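Local coordinates for protein vacuolar aminopeptidase 1 (Saccharomyces cerevisiae, PDB 5JGF) that removes N-terminal amino acids, preferably neutral or hydrophobic ones, from peptides in the vacuole as a zinc-dependent dodecamer and is the major cargo of the Cvt pathway, at residues P118-L128 with G176-T184. Numbering follows the deposited sequence.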
loop_
_atom_site.group_PDB
_atom_site.type_symbol
_atom_site.label_atom_id
_atom_site.label_comp_id
_atom_site.label_asym_id
_atom_site.label_seq_id
_atom_site.Cartn_x
_atom_site.Cartn_y
_atom_site.Cartn_z
ATOM N N PRO D 118 -19.661 29.109 -0.291
ATOM C CA PRO D 118 -20.808 28.265 0.043
ATOM C C PRO D 118 -21.380 28.583 1.421
ATOM O O PRO D 118 -20.640 28.890 2.352
ATOM C CB PRO D 118 -20.216 26.861 -0.007
ATOM C CG PRO D 118 -18.839 27.085 0.568
ATOM C CD PRO D 118 -18.391 28.380 -0.101
ATOM N N TYR D 119 -22.704 28.540 1.528
ATOM C CA TYR D 119 -23.389 28.742 2.801
ATOM C C TYR D 119 -23.920 27.335 3.051
ATOM O O TYR D 119 -24.916 26.927 2.460
ATOM C CB TYR D 119 -24.560 29.725 2.664
ATOM C CG TYR D 119 -25.364 29.860 3.941
ATOM C CD1 TYR D 119 -24.908 30.650 4.998
ATOM C CD2 TYR D 119 -26.555 29.152 4.114
ATOM C CE1 TYR D 119 -25.621 30.729 6.201
ATOM C CE2 TYR D 119 -27.272 29.221 5.310
ATOM C CZ TYR D 119 -26.801 30.011 6.348
ATOM O OH TYR D 119 -27.512 30.085 7.524
ATOM N N GLY D 120 -23.251 26.583 3.915
ATOM C CA GLY D 120 -23.666 25.213 4.131
ATOM C C GLY D 120 -22.978 24.386 3.052
ATOM O O GLY D 120 -22.107 24.904 2.342
ATOM N N GLY D 121 -23.373 23.125 2.901
ATOM C CA GLY D 121 -22.738 22.258 1.918
ATOM C C GLY D 121 -23.154 22.381 0.461
ATOM O O GLY D 121 -23.682 21.433 -0.118
ATOM N N THR D 122 -22.909 23.538 -0.144
ATOM C CA THR D 122 -23.263 23.745 -1.545
ATOM C C THR D 122 -22.017 23.728 -2.429
ATOM O O THR D 122 -20.946 23.302 -1.995
ATOM C CB THR D 122 -24.004 25.084 -1.743
ATOM O OG1 THR D 122 -23.166 26.163 -1.314
ATOM C CG2 THR D 122 -25.303 25.099 -0.934
ATOM N N LEU D 123 -22.159 24.192 -3.667
ATOM C CA LEU D 123 -21.043 24.214 -4.613
ATOM C C LEU D 123 -20.485 22.817 -4.855
ATOM O O LEU D 123 -19.273 22.626 -4.982
ATOM C CB LEU D 123 -19.923 25.141 -4.122
ATOM C CG LEU D 123 -20.276 26.630 -4.064
ATOM C CD1 LEU D 123 -19.073 27.423 -3.581
ATOM C CD2 LEU D 123 -20.716 27.116 -5.441
ATOM N N ASN D 124 -21.378 21.835 -4.899
ATOM C CA ASN D 124 -20.981 20.462 -5.172
ATOM C C ASN D 124 -21.549 20.110 -6.540
ATOM O O ASN D 124 -22.003 20.990 -7.274
ATOM C CB ASN D 124 -21.516 19.501 -4.105
ATOM C CG ASN D 124 -22.987 19.698 -3.827
ATOM O OD1 ASN D 124 -23.763 20.035 -4.721
ATOM N ND2 ASN D 124 -23.386 19.470 -2.583
ATOM N N GLU D 125 -21.544 18.831 -6.888
ATOM C CA GLU D 125 -22.041 18.438 -8.193
ATOM C C GLU D 125 -23.517 18.719 -8.451
ATOM O O GLU D 125 -23.919 18.895 -9.599
ATOM C CB GLU D 125 -21.703 16.969 -8.449
ATOM C CG GLU D 125 -20.283 16.812 -8.991
ATOM C CD GLU D 125 -19.705 15.431 -8.783
ATOM O OE1 GLU D 125 -19.328 15.113 -7.634
ATOM O OE2 GLU D 125 -19.628 14.669 -9.772
ATOM N N LEU D 126 -24.325 18.789 -7.398
ATOM C CA LEU D 126 -25.745 19.070 -7.590
ATOM C C LEU D 126 -25.957 20.529 -7.996
ATOM O O LEU D 126 -26.990 20.874 -8.572
ATOM C CB LEU D 126 -26.534 18.751 -6.316
ATOM C CG LEU D 126 -26.526 17.271 -5.898
ATOM C CD1 LEU D 126 -27.259 17.105 -4.577
ATOM C CD2 LEU D 126 -27.184 16.421 -6.975
ATOM N N TRP D 127 -24.974 21.379 -7.712
ATOM C CA TRP D 127 -25.069 22.793 -8.060
ATOM C C TRP D 127 -24.518 23.105 -9.444
ATOM O O TRP D 127 -24.607 24.240 -9.923
ATOM C CB TRP D 127 -24.358 23.653 -7.009
ATOM C CG TRP D 127 -25.229 23.945 -5.819
ATOM C CD1 TRP D 127 -25.594 23.075 -4.828
ATOM C CD2 TRP D 127 -25.893 25.183 -5.531
ATOM N NE1 TRP D 127 -26.448 23.698 -3.944
ATOM C CE2 TRP D 127 -26.647 24.990 -4.352
ATOM C CE3 TRP D 127 -25.925 26.438 -6.160
ATOM C CZ2 TRP D 127 -27.427 26.007 -3.784
ATOM C CZ3 TRP D 127 -26.702 27.449 -5.594
ATOM C CH2 TRP D 127 -27.442 27.225 -4.419
ATOM N N LEU D 128 -23.951 22.097 -10.096
ATOM C CA LEU D 128 -23.408 22.292 -11.433
ATOM C C LEU D 128 -24.527 22.299 -12.465
ATOM O O LEU D 128 -25.516 21.580 -12.332
ATOM C CB LEU D 128 -22.443 21.164 -11.800
ATOM C CG LEU D 128 -21.170 20.997 -10.973
ATOM C CD1 LEU D 128 -20.421 19.766 -11.466
ATOM C CD2 LEU D 128 -20.305 22.237 -11.094
ATOM N N GLY D 176 -15.504 14.411 -10.371
ATOM C CA GLY D 176 -15.570 15.077 -9.084
ATOM C C GLY D 176 -14.912 14.273 -7.979
ATOM O O GLY D 176 -14.440 13.162 -8.228
ATOM N N PRO D 177 -14.877 14.793 -6.742
ATOM C CA PRO D 177 -15.424 16.096 -6.347
ATOM C C PRO D 177 -14.588 17.259 -6.863
ATOM O O PRO D 177 -13.429 17.086 -7.246
ATOM C CB PRO D 177 -15.427 16.014 -4.826
ATOM C CG PRO D 177 -14.191 15.223 -4.556
ATOM C CD PRO D 177 -14.293 14.106 -5.575
ATOM N N PHE D 178 -15.175 18.448 -6.861
ATOM C CA PHE D 178 -14.482 19.626 -7.353
ATOM C C PHE D 178 -14.136 20.627 -6.261
ATOM O O PHE D 178 -14.852 20.756 -5.268
ATOM C CB PHE D 178 -15.328 20.293 -8.435
ATOM C CG PHE D 178 -15.671 19.373 -9.568
ATOM C CD1 PHE D 178 -16.908 18.737 -9.618
ATOM C CD2 PHE D 178 -14.736 19.101 -10.561
ATOM C CE1 PHE D 178 -17.210 17.837 -10.644
ATOM C CE2 PHE D 178 -15.026 18.203 -11.592
ATOM C CZ PHE D 178 -16.266 17.572 -11.631
ATOM N N ASP D 179 -13.023 21.328 -6.458
ATOM C CA ASP D 179 -12.550 22.332 -5.511
ATOM C C ASP D 179 -13.545 23.491 -5.489
ATOM O O ASP D 179 -13.832 24.086 -6.528
ATOM C CB ASP D 179 -11.173 22.835 -5.945
ATOM C CG ASP D 179 -10.542 23.753 -4.926
ATOM O OD1 ASP D 179 -9.622 23.300 -4.213
ATOM O OD2 ASP D 179 -10.973 24.921 -4.830
ATOM N N LYS D 180 -14.058 23.819 -4.305
ATOM C CA LYS D 180 -15.047 24.888 -4.170
ATOM C C LYS D 180 -14.523 26.302 -4.406
ATOM O O LYS D 180 -15.306 27.225 -4.629
ATOM C CB LYS D 180 -15.719 24.813 -2.795
ATOM C CG LYS D 180 -16.495 23.518 -2.568
ATOM C CD LYS D 180 -17.354 23.584 -1.312
ATOM C CE LYS D 180 -16.516 23.786 -0.050
ATOM N NZ LYS D 180 -15.611 22.626 0.210
ATOM N N GLU D 181 -13.208 26.479 -4.366
ATOM C CA GLU D 181 -12.627 27.797 -4.590
ATOM C C GLU D 181 -12.162 27.999 -6.034
ATOM O O GLU D 181 -12.379 29.059 -6.621
ATOM C CB GLU D 181 -11.450 28.012 -3.631
ATOM C CG GLU D 181 -10.666 29.310 -3.824
ATOM C CD GLU D 181 -11.496 30.559 -3.574
ATOM O OE1 GLU D 181 -12.378 30.525 -2.690
ATOM O OE2 GLU D 181 -11.251 31.581 -4.254
ATOM N N ASP D 182 -11.541 26.976 -6.616
ATOM C CA ASP D 182 -11.010 27.094 -7.970
ATOM C C ASP D 182 -11.805 26.487 -9.115
ATOM O O ASP D 182 -11.602 26.862 -10.268
ATOM C CB ASP D 182 -9.594 26.511 -8.029
ATOM C CG ASP D 182 -8.645 27.192 -7.070
ATOM O OD1 ASP D 182 -8.727 28.428 -6.943
ATOM O OD2 ASP D 182 -7.812 26.490 -6.457
ATOM N N GLN D 183 -12.702 25.553 -8.826
ATOM C CA GLN D 183 -13.435 24.919 -9.911
ATOM C C GLN D 183 -14.926 25.213 -10.004
ATOM O O GLN D 183 -15.476 25.274 -11.102
ATOM C CB GLN D 183 -13.201 23.405 -9.858
ATOM C CG GLN D 183 -11.719 23.029 -9.938
ATOM C CD GLN D 183 -11.489 21.528 -9.969
ATOM O OE1 GLN D 183 -11.913 20.803 -9.071
ATOM N NE2 GLN D 183 -10.806 21.057 -11.005
ATOM N N THR D 184 -15.583 25.404 -8.868
ATOM C CA THR D 184 -17.016 25.677 -8.890
ATOM C C THR D 184 -17.272 27.178 -8.802
ATOM O O THR D 184 -17.813 27.672 -7.810
ATOM C CB THR D 184 -17.720 24.958 -7.727
ATOM O OG1 THR D 184 -17.183 25.424 -6.488
ATOM C CG2 THR D 184 -17.503 23.456 -7.822
HETATM O O HOH W 1 -17.431 20.577 -4.512
HETATM O O HOH W 2 -18.055 13.228 -11.218
#
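Leu123 lays its side chain obliquely across Thr184, its CB 3.6 Å from Thr184 OG1, while Thr184 CG2 comes to 3.4 Å from the carbonyl oxygen Leu123 O. Lys180 flanks the same backbone with its aliphatic part: CD stands 3.7 Å from Thr122 O, and a bend at chi3 (-62°) brings CE to 4.1 Å from Pro118 CG. At the other end, Glu125 CG meets the Phe178 ring at its edge, near the ring plane, 3.6 Å from CE1; the carboxylate stands almost perpendicular to the ring (88°). Leu128 CD1 reaches the same CE1 obliquely at 3.8 Å. No direct hydrogen bond joins the segments, but two waters do: one donates to both Leu123 O and Phe178 O, the other donates to Glu125 OE2 (2.6 Å) and accepts from Gly176 N. With an alanine in place of Glu125, this second water is likely to lose its carboxylate acceptor and a gap to open beside the Phe178 edge. Phe178 also packs on Phe353 of a third subunit, whose Glu125 OE2 lies close to Glu125 OE1. The polar link between the loop following strand 112-119 and residues 176-184 thus rests on water, and the paired like charges could raise the carboxylate's pKa.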